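Local coordinates for protein catechol 1,2-dioxygenase (Burkholderia vietnamiensis, PDB 5TD3) that probably catalyses the intradiol ring cleavage of catechol with dioxygen to cis,cis-muconate, at residues A[175-180]-A[184-189]; A[236-241]-A[295-300]. All blocks are in the same frame, centred on the assembly; numbering follows the deposited sequence.

Contact 1. Residues A[175-180]-A[184-189]; sequences YSHFDP and QRDFNL. With ZN (zinc ion), chain C.
Ser176 and Gln184 bring two loop segments together, their CA atoms 5.4 Å apart, and each segment folds into a type II beta turn, Tyr175 to Phe178 and Arg185 to Asn188. Ser176 OG lies between its backbone N and carbonyl carbon (chi1 61°), which aims it at a lone pair of Asn188 O, 2.7 Å away and in that carbonyl's plane. One water bridges Ser176 N to the same Asn188 O, another His177 N to Gln184 O. Within the first turn, His177 NE2 accepts the backbone N-H of Phe187 at 2.9 Å, tilted 25° from the imidazole plane. The same NE2 sits over one face of the Phe187 ring, near its rim, in an edge-to-face pair. Gln184 is extended beyond CG: NE2 bonds Asp179 OD2 on its anti side at 3.0 Å and Phe174 O as well, while OE1 receives Asn188 ND2 at 2.8 Å, the donor above the carbonyl plane and off the lone pairs. Asp179 OD1 is hydrogen-bonded to Thr181 OG1. With both ends engaged, the Gln184 amide is fixed in rotation. Since His177 accepts through NE2, that nitrogen is probably unprotonated, and the network probably helps to hold the loop from which Tyr175 OH reaches the zinc ion at 1.9 Å.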
# COMPACT_ATOMS: atom_id res chain seq x y z
N TYR A 175 16.79 -12.08 12.99
CA TYR A 175 17.06 -11.13 14.05
C TYR A 175 16.17 -11.40 15.25
O TYR A 175 15.00 -11.75 15.10
CB TYR A 175 16.78 -9.70 13.61
CG TYR A 175 17.73 -9.14 12.58
CD1 TYR A 175 17.73 -9.59 11.26
CD2 TYR A 175 18.57 -8.09 12.91
CE1 TYR A 175 18.58 -9.04 10.33
CE2 TYR A 175 19.42 -7.53 11.98
CZ TYR A 175 19.43 -8.01 10.70
OH TYR A 175 20.28 -7.43 9.80
N SER A 176 16.72 -11.15 16.44
CA SER A 176 15.86 -11.21 17.62
C SER A 176 14.71 -10.21 17.48
O SER A 176 14.84 -9.16 16.85
CB SER A 176 16.67 -10.96 18.89
OG SER A 176 17.28 -9.68 18.89
N HIS A 177 13.56 -10.59 18.05
CA HIS A 177 12.29 -9.85 18.00
C HIS A 177 11.60 -9.98 16.64
O HIS A 177 10.45 -9.56 16.49
CB HIS A 177 12.46 -8.37 18.35
CG HIS A 177 13.13 -8.16 19.67
ND1 HIS A 177 12.42 -7.97 20.84
CD2 HIS A 177 14.44 -8.15 20.02
CE1 HIS A 177 13.27 -7.83 21.84
NE2 HIS A 177 14.50 -7.94 21.37
N PHE A 178 12.29 -10.56 15.66
CA PHE A 178 11.74 -10.82 14.33
C PHE A 178 12.02 -12.25 13.89
O PHE A 178 12.08 -12.54 12.69
CB PHE A 178 12.30 -9.82 13.30
CG PHE A 178 12.02 -8.38 13.64
CD1 PHE A 178 10.83 -7.79 13.26
CD2 PHE A 178 12.96 -7.62 14.32
CE1 PHE A 178 10.57 -6.47 13.53
CE2 PHE A 178 12.71 -6.28 14.61
CZ PHE A 178 11.51 -5.70 14.22
N ASP A 179 12.21 -13.15 14.85
CA ASP A 179 12.63 -14.50 14.49
C ASP A 179 11.39 -15.37 14.48
O ASP A 179 10.79 -15.60 15.55
CB ASP A 179 13.67 -15.04 15.48
CG ASP A 179 14.20 -16.42 15.11
OD1 ASP A 179 13.43 -17.23 14.55
OD2 ASP A 179 15.37 -16.72 15.42
N PRO A 180 10.94 -15.87 13.32
CA PRO A 180 9.67 -16.59 13.28
C PRO A 180 9.72 -17.93 13.97
O PRO A 180 8.66 -18.49 14.26
CB PRO A 180 9.40 -16.74 11.77
CG PRO A 180 10.75 -16.75 11.16
CD PRO A 180 11.61 -15.83 12.01
N GLN A 184 15.14 -16.92 19.71
CA GLN A 184 16.06 -15.95 20.29
C GLN A 184 15.39 -15.17 21.41
O GLN A 184 14.22 -14.81 21.32
CB GLN A 184 16.56 -14.96 19.24
CG GLN A 184 17.25 -15.60 18.07
CD GLN A 184 17.79 -14.55 17.14
OE1 GLN A 184 18.54 -13.66 17.55
NE2 GLN A 184 17.41 -14.63 15.89
N ARG A 185 16.17 -14.89 22.46
CA ARG A 185 15.68 -14.10 23.57
C ARG A 185 15.78 -12.62 23.25
O ARG A 185 16.44 -12.20 22.30
CB ARG A 185 16.45 -14.43 24.85
CG ARG A 185 17.82 -13.82 24.92
CD ARG A 185 18.56 -14.36 26.13
NE ARG A 185 18.90 -15.77 25.97
CZ ARG A 185 19.53 -16.49 26.90
NH1 ARG A 185 19.88 -15.92 28.04
NH2 ARG A 185 19.80 -17.77 26.68
N ASP A 186 15.12 -11.81 24.08
CA ASP A 186 15.15 -10.36 23.94
C ASP A 186 16.58 -9.86 23.81
O ASP A 186 17.47 -10.26 24.57
CB ASP A 186 14.47 -9.70 25.14
CG ASP A 186 12.95 -9.84 25.12
OD1 ASP A 186 12.38 -10.24 24.10
OD2 ASP A 186 12.31 -9.51 26.15
N PHE A 187 16.80 -9.02 22.79
CA PHE A 187 18.05 -8.31 22.52
C PHE A 187 19.22 -9.24 22.19
O PHE A 187 20.38 -8.82 22.28
CB PHE A 187 18.40 -7.36 23.66
CG PHE A 187 17.32 -6.34 23.91
CD1 PHE A 187 17.01 -5.40 22.92
CD2 PHE A 187 16.60 -6.33 25.09
CE1 PHE A 187 16.01 -4.47 23.13
CE2 PHE A 187 15.60 -5.40 25.31
CZ PHE A 187 15.30 -4.47 24.33
N ASN A 188 18.96 -10.48 21.79
CA ASN A 188 20.06 -11.28 21.25
C ASN A 188 20.67 -10.57 20.06
O ASN A 188 19.96 -10.11 19.17
CB ASN A 188 19.58 -12.67 20.83
CG ASN A 188 20.74 -13.58 20.48
OD1 ASN A 188 21.72 -13.63 21.21
ND2 ASN A 188 20.64 -14.28 19.37
N LEU A 189 22.00 -10.45 20.08
CA LEU A 189 22.77 -9.81 19.01
C LEU A 189 22.40 -8.33 18.85
O LEU A 189 22.47 -7.77 17.76
CB LEU A 189 22.62 -10.57 17.68
CG LEU A 189 22.86 -12.07 17.85
CD1 LEU A 189 22.56 -12.78 16.54
CD2 LEU A 189 24.28 -12.37 18.33
ZN ZN C . 20.07 -6.08 8.55
O HOH W 1 19.24 -9.69 16.38
O HOH W 2 13.44 -12.56 19.95

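Contact 2. Residues A[236-241]-A[295-300]; sequences VHFFVT and ITFDFV. With ZN (zinc ion), chain C.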
# COMPACT_ATOMS: atom_id res chain seq x y z
N VAL A 236 26.24 -5.84 9.39
CA VAL A 236 26.03 -5.43 10.77
C VAL A 236 25.55 -4.00 10.73
O VAL A 236 26.13 -3.18 10.02
CB VAL A 236 27.31 -5.54 11.62
CG1 VAL A 236 27.04 -5.05 13.03
CG2 VAL A 236 27.83 -6.98 11.65
N HIS A 237 24.48 -3.69 11.47
CA HIS A 237 23.92 -2.34 11.55
C HIS A 237 24.53 -1.56 12.70
O HIS A 237 24.82 -2.12 13.77
CB HIS A 237 22.41 -2.34 11.77
CG HIS A 237 21.62 -3.01 10.69
ND1 HIS A 237 21.08 -2.32 9.62
CD2 HIS A 237 21.21 -4.30 10.54
CE1 HIS A 237 20.42 -3.15 8.84
NE2 HIS A 237 20.48 -4.36 9.38
N PHE A 238 24.60 -0.24 12.52
CA PHE A 238 25.00 0.69 13.58
C PHE A 238 24.18 1.98 13.57
O PHE A 238 23.88 2.54 12.51
CB PHE A 238 26.48 1.08 13.47
CG PHE A 238 27.42 -0.07 13.61
CD1 PHE A 238 27.81 -0.52 14.86
CD2 PHE A 238 27.94 -0.69 12.49
CE1 PHE A 238 28.69 -1.58 14.99
CE2 PHE A 238 28.84 -1.75 12.62
CZ PHE A 238 29.21 -2.19 13.87
N PHE A 239 23.84 2.44 14.76
CA PHE A 239 23.54 3.83 15.06
C PHE A 239 24.70 4.36 15.87
O PHE A 239 25.20 3.66 16.75
CB PHE A 239 22.28 4.00 15.92
CG PHE A 239 20.97 3.91 15.20
CD1 PHE A 239 20.82 4.37 13.91
CD2 PHE A 239 19.85 3.41 15.86
CE1 PHE A 239 19.58 4.29 13.27
CE2 PHE A 239 18.62 3.32 15.24
CZ PHE A 239 18.49 3.76 13.94
N VAL A 240 25.09 5.62 15.64
CA VAL A 240 25.99 6.30 16.56
C VAL A 240 25.39 7.66 16.91
O VAL A 240 25.15 8.49 16.02
CB VAL A 240 27.41 6.48 16.00
CG1 VAL A 240 28.30 7.07 17.09
CG2 VAL A 240 27.96 5.14 15.52
N THR A 241 25.18 7.91 18.20
CA THR A 241 24.59 9.14 18.70
C THR A 241 25.58 9.81 19.65
O THR A 241 26.21 9.15 20.47
CB THR A 241 23.27 8.85 19.44
OG1 THR A 241 22.36 8.15 18.57
CG2 THR A 241 22.61 10.13 19.91
N ILE A 295 37.37 -7.55 13.22
CA ILE A 295 37.08 -6.46 12.30
C ILE A 295 37.36 -5.15 13.00
O ILE A 295 36.73 -4.85 14.03
CB ILE A 295 35.63 -6.50 11.80
CG1 ILE A 295 35.38 -7.78 11.00
CG2 ILE A 295 35.35 -5.25 10.98
CD1 ILE A 295 33.97 -7.90 10.47
N THR A 296 38.28 -4.37 12.46
CA THR A 296 38.48 -3.00 12.90
C THR A 296 37.62 -2.09 12.04
O THR A 296 37.69 -2.14 10.81
CB THR A 296 39.96 -2.60 12.78
OG1 THR A 296 40.78 -3.54 13.49
CG2 THR A 296 40.17 -1.21 13.37
N PHE A 297 36.80 -1.26 12.68
CA PHE A 297 35.89 -0.38 11.96
C PHE A 297 35.76 0.92 12.74
O PHE A 297 35.30 0.91 13.88
CB PHE A 297 34.53 -1.02 11.75
CG PHE A 297 33.58 -0.20 10.91
CD1 PHE A 297 33.85 0.02 9.56
CD2 PHE A 297 32.41 0.31 11.45
CE1 PHE A 297 32.98 0.77 8.79
CE2 PHE A 297 31.53 1.05 10.67
CZ PHE A 297 31.82 1.28 9.34
N ASP A 298 36.18 2.02 12.12
CA ASP A 298 36.18 3.33 12.74
C ASP A 298 34.98 4.14 12.27
O ASP A 298 34.50 3.99 11.15
CB ASP A 298 37.48 4.07 12.40
CG ASP A 298 38.71 3.38 12.97
OD1 ASP A 298 38.61 2.77 14.06
OD2 ASP A 298 39.77 3.45 12.31
N PHE A 299 34.46 4.97 13.17
CA PHE A 299 33.39 5.91 12.85
C PHE A 299 33.93 7.33 12.86
O PHE A 299 34.71 7.70 13.73
CB PHE A 299 32.24 5.84 13.86
CG PHE A 299 31.57 4.50 13.93
CD1 PHE A 299 30.57 4.17 13.03
CD2 PHE A 299 31.94 3.59 14.90
CE1 PHE A 299 29.95 2.94 13.09
CE2 PHE A 299 31.31 2.35 14.98
CZ PHE A 299 30.31 2.02 14.07
N VAL A 300 33.52 8.12 11.87
CA VAL A 300 33.79 9.55 11.84
C VAL A 300 32.45 10.26 11.78
O VAL A 300 31.66 10.03 10.86
CB VAL A 300 34.68 9.95 10.66
CG1 VAL A 300 34.89 11.47 10.66
CG2 VAL A 300 36.02 9.22 10.77
ZN ZN C . 20.07 -6.08 8.55
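Phe299 drives the edge of its ring into the face of Phe238, with CZ leading: it stands 3.6 Å from Phe238 CG, displaced from the middle of that ring toward the rim. The planes meet at 74° and the centroids are 5.1 Å apart, a T-shaped pair. Both phenylalanines share nearly the same conformation, CG opposite the carbonyl carbon (chi1 -62° and -61°), yet, from opposing strands, one presents a face and the other an edge. Val240 uses the broad side of Phe299: its CG2 methyl lies 3.8 Å from the Phe299 ring centroid, close to the ring normal, in a CH-pi contact. Phe297 completes the aromatic cluster more loosely. Its ring is near parallel to that of Phe238 but slid aside, so that Phe238 CE2 and Phe297 CD2 approach only to 4.3 Å. No hydrogen bond passes between the segments; the contact is wholly apolar and buried. Strand 235-241, flanked in its sheet by strands 163-167 and 248-253, thus faces strand 292-300 of the second sheet. Val164, Leu248 and Thr250 of the first sheet and Val151 of strand 144-152 also touch Phe299, while Phe252 meets Phe297 edge-to-face.

Overall arrangement
Contact 1 is complete in sequence before the first strand of contact 2 begins; their centres are about 21 Å apart, and both belong to the dioxygenase domain. Contact 1 belongs to the loop between strands 163-167 and 190-194; contact 2 spans the interior between two mixed sheets, one of which also contains both of those strands. The zinc ion unites them: Tyr175 from the loop and His237 from strand 235-241 bind it together with His235, and Tyr175 OH lies 3.1 Å from His237 NE2. The arrangement illustrates how a beta-sandwich core and a long loop can jointly build a metal centre. In intradiol dioxygenases this site normally holds catalytic iron, so zinc here probably occupies its place.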